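Local structure of putative iron binding protein (Bordetella pertussis Tohama I, 1Y9U) at residues D106-V111 / A196-V201; V182-L187 / R214-A219. The protein binds ferric iron through tyrosine side chains and, as a periplasmic solute-binding protein, probably hands it on to an inner-membrane transporter. One frame throughout, in Å; residues are numbered along the deposited sequence. Where two conformers were deposited one is given.

Contact 1: residues D106-V111 / A196-V201; sequences DRVLYV and ANAYYV
Y110 lies with one ring face against A196, whose CB stands 3.5 Å from the ring centroid in a CH-pi contact. Y110 OH donates to N197 O at 2.7 Å. The same OH touches Y200 CB, and Y110 CE1 meets V201 CG2 obliquely at 3.3 Å. Chi1 of -65° sets the Y110 ring beside its backbone N and lets it run past A196 to the first turn of helix 198-206. R107 NH1 bonds N197 OD1 at 2.9 Å, within the guanidinium plane but from above the amide carbonyl plane. The two planes are nearly perpendicular (88°). D179 takes R107 NH1 in a salt bridge, and N144 takes NE.

Between these layers runs a short antiparallel ladder, R107 and N197 on one face, Y110 and A196 on the other. V108 and A196 form its hydrogen-bonded pair. A198 N donates to D106 O at 3.0 Å, and a water links D106 O to Y199 N. The pairing probably holds the start of the helix carrying Y199 and Y200, iron(III) ligands in a structure of this protein but metal-free in this chain. Y200 OH bonds Y143, another iron-binding tyrosine. Strand 100-112 lies between strands 193-197 and 220-223, with helix 179-187 packed on Y110.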
loop_
_atom_site.group_PDB
_atom_site.type_symbol
_atom_site.label_atom_id
_atom_site.label_comp_id
_atom_site.label_asym_id
_atom_site.label_seq_id
_atom_site.Cartn_x
_atom_site.Cartn_y
_atom_site.Cartn_z
ATOM N N ASP A 106 4.136 -1.006 2.721
ATOM C CA ASP A 106 5.037 -2.132 2.818
ATOM C C ASP A 106 4.471 -3.247 3.649
ATOM O O ASP A 106 3.870 -3.020 4.713
ATOM C CB ASP A 106 6.445 -1.741 3.299
ATOM C CG ASP A 106 6.484 -0.927 4.568
ATOM O OD1 ASP A 106 5.699 0.029 4.732
ATOM O OD2 ASP A 106 7.356 -1.145 5.405
ATOM N N ARG A 107 4.664 -4.456 3.145
ATOM C CA ARG A 107 4.170 -5.646 3.808
ATOM C C ARG A 107 5.352 -6.316 4.492
ATOM O O ARG A 107 6.306 -6.712 3.843
ATOM C CB ARG A 107 3.458 -6.568 2.826
ATOM C CG ARG A 107 2.662 -7.664 3.498
ATOM C CD ARG A 107 1.420 -8.092 2.689
ATOM N NE ARG A 107 0.506 -9.002 3.379
ATOM C CZ ARG A 107 -0.343 -8.615 4.324
ATOM N NH1 ARG A 107 -0.380 -7.361 4.735
ATOM N NH2 ARG A 107 -1.164 -9.497 4.862
ATOM N N VAL A 108 5.302 -6.343 5.822
ATOM C CA VAL A 108 6.453 -6.655 6.650
ATOM C C VAL A 108 6.172 -7.848 7.565
ATOM O O VAL A 108 5.114 -8.456 7.514
ATOM C CB VAL A 108 6.879 -5.394 7.447
ATOM C CG1 VAL A 108 7.143 -4.199 6.496
ATOM C CG2 VAL A 108 5.837 -5.003 8.475
ATOM N N LEU A 109 7.145 -8.174 8.412
ATOM C CA LEU A 109 7.026 -9.240 9.382
ATOM C C LEU A 109 6.838 -8.634 10.762
ATOM O O LEU A 109 7.678 -7.876 11.233
ATOM C CB LEU A 109 8.279 -10.107 9.370
ATOM C CG LEU A 109 8.144 -11.480 10.036
ATOM C CD1 LEU A 109 7.262 -12.438 9.214
ATOM C CD2 LEU A 109 9.507 -12.097 10.294
ATOM N N TYR A 110 5.707 -8.924 11.392
ATOM C CA TYR A 110 5.533 -8.627 12.810
ATOM C C TYR A 110 6.222 -9.722 13.582
ATOM O O TYR A 110 6.080 -10.883 13.219
ATOM C CB TYR A 110 4.076 -8.632 13.202
ATOM C CG TYR A 110 3.168 -7.569 12.597
ATOM C CD1 TYR A 110 3.595 -6.660 11.632
ATOM C CD2 TYR A 110 1.827 -7.493 13.011
ATOM C CE1 TYR A 110 2.711 -5.732 11.090
ATOM C CE2 TYR A 110 0.961 -6.569 12.487
ATOM C CZ TYR A 110 1.410 -5.666 11.545
ATOM O OH TYR A 110 0.497 -4.797 10.978
ATOM N N VAL A 111 6.977 -9.364 14.615
ATOM C CA VAL A 111 7.810 -10.301 15.353
ATOM C C VAL A 111 7.630 -10.064 16.842
ATOM O O VAL A 111 7.671 -8.917 17.288
ATOM C CB VAL A 111 9.300 -10.117 14.989
ATOM C CG1 VAL A 111 10.177 -11.083 15.766
ATOM C CG2 VAL A 111 9.494 -10.256 13.466
ATOM N N ALA A 196 2.124 -8.818 7.732
ATOM C CA ALA A 196 1.104 -7.793 7.881
ATOM C C ALA A 196 1.707 -6.445 7.504
ATOM O O ALA A 196 2.924 -6.296 7.419
ATOM C CB ALA A 196 0.553 -7.783 9.288
ATOM N N ASN A 197 0.866 -5.449 7.241
ATOM C CA ASN A 197 1.361 -4.191 6.721
ATOM C C ASN A 197 1.921 -3.287 7.839
ATOM O O ASN A 197 1.366 -3.200 8.936
ATOM C CB ASN A 197 0.307 -3.473 5.933
ATOM C CG ASN A 197 0.113 -4.051 4.560
ATOM O OD1 ASN A 197 0.867 -4.869 4.131
ATOM N ND2 ASN A 197 -0.935 -3.620 3.875
ATOM N N ALA A 198 3.011 -2.587 7.540
ATOM C CA ALA A 198 3.726 -1.794 8.529
ATOM C C ALA A 198 2.900 -0.660 9.109
ATOM O O ALA A 198 3.001 -0.321 10.273
ATOM C CB ALA A 198 4.969 -1.233 7.888
ATOM N N TYR A 199 2.164 0.125 8.272
ATOM C CA TYR A 199 1.195 1.258 8.816
ATOM C C TYR A 199 0.277 0.809 9.993
ATOM O O TYR A 199 -0.060 1.605 10.901
ATOM C CB TYR A 199 0.312 2.022 7.714
ATOM C CG TYR A 199 -0.759 1.163 6.968
ATOM C CD1 TYR A 199 -1.958 0.904 7.580
ATOM C CD2 TYR A 199 -0.571 0.661 5.700
ATOM C CE1 TYR A 199 -2.934 0.159 6.976
ATOM C CE2 TYR A 199 -1.586 -0.148 5.099
ATOM C CZ TYR A 199 -2.732 -0.334 5.751
ATOM O OH TYR A 199 -3.643 -1.123 5.086
ATOM N N TYR A 200 -0.147 -0.440 10.012
ATOM C CA TYR A 200 -0.969 -0.813 11.150
ATOM C C TYR A 200 -0.176 -0.758 12.464
ATOM O O TYR A 200 -0.747 -0.497 13.528
ATOM C CB TYR A 200 -1.557 -2.194 11.026
ATOM C CG TYR A 200 -2.555 -2.334 9.906
ATOM C CD1 TYR A 200 -2.300 -3.154 8.803
ATOM C CD2 TYR A 200 -3.763 -1.659 9.936
ATOM C CE1 TYR A 200 -3.212 -3.289 7.791
ATOM C CE2 TYR A 200 -4.682 -1.803 8.930
ATOM C CZ TYR A 200 -4.401 -2.628 7.864
ATOM O OH TYR A 200 -5.327 -2.752 6.857
ATOM N N VAL A 201 1.134 -0.983 12.393
ATOM C CA VAL A 201 2.005 -0.881 13.555
ATOM C C VAL A 201 2.168 0.605 13.910
ATOM O O VAL A 201 2.239 0.948 15.088
ATOM C CB VAL A 201 3.361 -1.568 13.318
ATOM C CG1 VAL A 201 4.214 -1.513 14.596
ATOM C CG2 VAL A 201 3.161 -2.993 12.843
HETATM O O HOH W 1 2.569 -0.532 5.368
#

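Contact 2: residues V182-L187 / R214-A219; sequences VARDIL and RKWGDA
With chi1 near 180°, R184 sends CG away from its backbone N and lays its aliphatic chain along W216. The W216 ring stands beside its backbone N and faces that chain. R184 CB sits 3.5 Å from the centroid of the six-membered ring, 6° off the normal, a CH-pi contact. R184 CG follows at 3.5 Å from W216 CZ2. The guanidinium turns off at chi3, steeply to the indole plane, and grips D185 side-on. R184 NE reaches D185 OD1 at 2.9 Å, and R184 NH2 reaches D185 OD2 at 3.3 Å. R173 is a second partner of D185.

L187 crosses W216 at about a right angle, its CD2 3.7 Å from W216 CD1. The same methyl meets K215 CG. L187 CB packs on A219 CB at 3.8 Å, and A183 CB on W216 CB at 4.0 Å. The axes of segments 182-187 and 214-218 approach to 8.4 Å and cross at 70°. M204 of helix 198-206 touches both A183 and W216.

The joint is made by carbon contacts. The charge of R184 is met within its own helix, by D185, while its methylenes serve the indole. R184, L187 and K215 are exposed, so this packing reaches the surface.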
loop_
_atom_site.group_PDB
_atom_site.type_symbol
_atom_site.label_atom_id
_atom_site.label_comp_id
_atom_site.label_asym_id
_atom_site.label_seq_id
_atom_site.Cartn_x
_atom_site.Cartn_y
_atom_site.Cartn_z
ATOM N N VAL A 182 -2.701 -10.375 13.727
ATOM C CA VAL A 182 -1.363 -10.951 13.820
ATOM C C VAL A 182 -0.690 -10.483 15.099
ATOM O O VAL A 182 -0.090 -11.280 15.818
ATOM C CB VAL A 182 -0.512 -10.621 12.581
ATOM C CG1 VAL A 182 0.924 -11.080 12.757
ATOM C CG2 VAL A 182 -1.137 -11.218 11.321
ATOM N N ALA A 183 -0.754 -9.175 15.374
ATOM C CA ALA A 183 -0.165 -8.632 16.601
ATOM C C ALA A 183 -0.872 -9.158 17.858
ATOM O O ALA A 183 -0.233 -9.554 18.841
ATOM C CB ALA A 183 -0.200 -7.113 16.562
ATOM N N ARG A 184 -2.196 -9.203 17.806
ATOM C CA ARG A 184 -2.992 -9.779 18.893
ATOM C C ARG A 184 -2.515 -11.193 19.226
ATOM O O ARG A 184 -2.330 -11.546 20.398
ATOM C CB ARG A 184 -4.458 -9.829 18.498
ATOM C CG ARG A 184 -5.362 -10.441 19.546
ATOM C CD ARG A 184 -6.709 -10.781 19.014
ATOM N NE ARG A 184 -6.622 -11.858 18.039
ATOM C CZ ARG A 184 -7.609 -12.263 17.265
ATOM N NH1 ARG A 184 -8.806 -11.678 17.321
ATOM N NH2 ARG A 184 -7.389 -13.272 16.431
ATOM N N ASP A 185 -2.299 -11.989 18.186
ATOM C CA ASP A 185 -2.003 -13.407 18.393
ATOM C C ASP A 185 -0.546 -13.653 18.744
ATOM O O ASP A 185 -0.220 -14.631 19.405
ATOM C CB ASP A 185 -2.442 -14.200 17.175
ATOM C CG ASP A 185 -3.954 -14.304 17.058
ATOM O OD1 ASP A 185 -4.691 -13.983 18.049
ATOM O OD2 ASP A 185 -4.469 -14.734 16.009
ATOM N N ILE A 186 0.347 -12.755 18.365
ATOM C CA ILE A 186 1.709 -12.813 18.883
ATOM C C ILE A 186 1.705 -12.496 20.383
ATOM O O ILE A 186 2.348 -13.212 21.184
ATOM C CB ILE A 186 2.653 -11.870 18.091
ATOM C CG1 ILE A 186 2.863 -12.410 16.677
ATOM C CG2 ILE A 186 3.988 -11.741 18.821
ATOM C CD1 ILE A 186 3.519 -11.431 15.704
ATOM N N LEU A 187 0.955 -11.469 20.779
ATOM C CA LEU A 187 0.787 -11.161 22.195
ATOM C C LEU A 187 0.232 -12.357 22.955
ATOM O O LEU A 187 0.695 -12.670 24.071
ATOM C CB LEU A 187 -0.124 -9.942 22.367
ATOM C CG LEU A 187 -0.525 -9.622 23.812
ATOM C CD1 LEU A 187 0.689 -9.438 24.699
ATOM C CD2 LEU A 187 -1.426 -8.393 23.828
ATOM N N ARG A 214 -2.634 -0.355 21.828
ATOM C CA ARG A 214 -1.277 -0.114 22.296
ATOM C C ARG A 214 -0.687 -1.377 22.925
ATOM O O ARG A 214 0.523 -1.600 22.828
ATOM C CB ARG A 214 -1.227 1.083 23.245
ATOM C CG ARG A 214 0.137 1.430 23.770
ATOM C CD ARG A 214 1.195 1.651 22.697
ATOM N NE ARG A 214 2.444 2.104 23.291
ATOM C CZ ARG A 214 2.772 3.357 23.535
ATOM N NH1 ARG A 214 1.973 4.353 23.202
ATOM N NH2 ARG A 214 3.935 3.599 24.120
ATOM N N LYS A 215 -1.502 -2.193 23.580
ATOM C CA LYS A 215 -1.005 -3.445 24.136
ATOM C C LYS A 215 -0.489 -4.363 23.028
ATOM O O LYS A 215 0.569 -4.982 23.149
ATOM C CB LYS A 215 -2.111 -4.117 24.959
ATOM C CG LYS A 215 -1.675 -5.282 25.772
ATOM C CD LYS A 215 -2.834 -5.768 26.625
ATOM C CE LYS A 215 -2.411 -6.774 27.650
ATOM N NZ LYS A 215 -3.556 -7.041 28.580
ATOM N N TRP A 216 -1.234 -4.429 21.936
ATOM C CA TRP A 216 -0.820 -5.249 20.795
ATOM C C TRP A 216 0.454 -4.657 20.167
ATOM O O TRP A 216 1.373 -5.377 19.802
ATOM C CB TRP A 216 -1.917 -5.329 19.742
ATOM C CG TRP A 216 -3.197 -5.966 20.190
ATOM C CD1 TRP A 216 -3.525 -6.392 21.455
ATOM C CD2 TRP A 216 -4.337 -6.224 19.373
ATOM N NE1 TRP A 216 -4.797 -6.903 21.461
ATOM C CE2 TRP A 216 -5.333 -6.793 20.210
ATOM C CE3 TRP A 216 -4.636 -6.007 18.019
ATOM C CZ2 TRP A 216 -6.579 -7.174 19.735
ATOM C CZ3 TRP A 216 -5.865 -6.389 17.541
ATOM C CH2 TRP A 216 -6.829 -6.986 18.411
ATOM N N GLY A 217 0.501 -3.335 20.028
ATOM C CA GLY A 217 1.670 -2.702 19.436
ATOM C C GLY A 217 2.923 -2.915 20.280
ATOM O O GLY A 217 4.010 -3.174 19.764
ATOM N N ASP A 218 2.774 -2.835 21.605
ATOM C CA ASP A 218 3.918 -2.992 22.491
ATOM C C ASP A 218 4.475 -4.420 22.440
ATOM O O ASP A 218 5.647 -4.633 22.781
ATOM C CB ASP A 218 3.557 -2.667 23.938
ATOM C CG ASP A 218 3.553 -1.205 24.251
ATOM O OD1 ASP A 218 3.784 -0.336 23.377
ATOM O OD2 ASP A 218 3.312 -0.830 25.427
ATOM N N ALA A 219 3.659 -5.391 22.027
ATOM C CA ALA A 219 4.061 -6.789 22.042
ATOM C C ALA A 219 5.002 -7.172 20.902
ATOM O O ALA A 219 5.599 -8.252 20.955
ATOM C CB ALA A 219 2.840 -7.660 21.967
#

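Overall arrangement
The two contacts lie on the same side of the chain's centre, their centres 12 Å apart. Their segments alternate along the chain: 106-111, 182-187, 196-201, 214-219. Helix 179-187 leads to strand 193-197, and helix 198-206 to helix 212-218. Contact 1 is buried in the sheet; contact 2 is a partly buried helix pair nearer the surface. They meet at helix 179-187, which packs on Y110 through V182, A183 and I186, and on helix 212-218 through A183, R184 and L187. It thus ties the strand pair from which the tyrosine-bearing helix 198-206 starts to helix 212-218. The nearest side-chain atoms of A183 and Y200 are about 8 Å apart, so contact 2 is close to the iron site but not part of it.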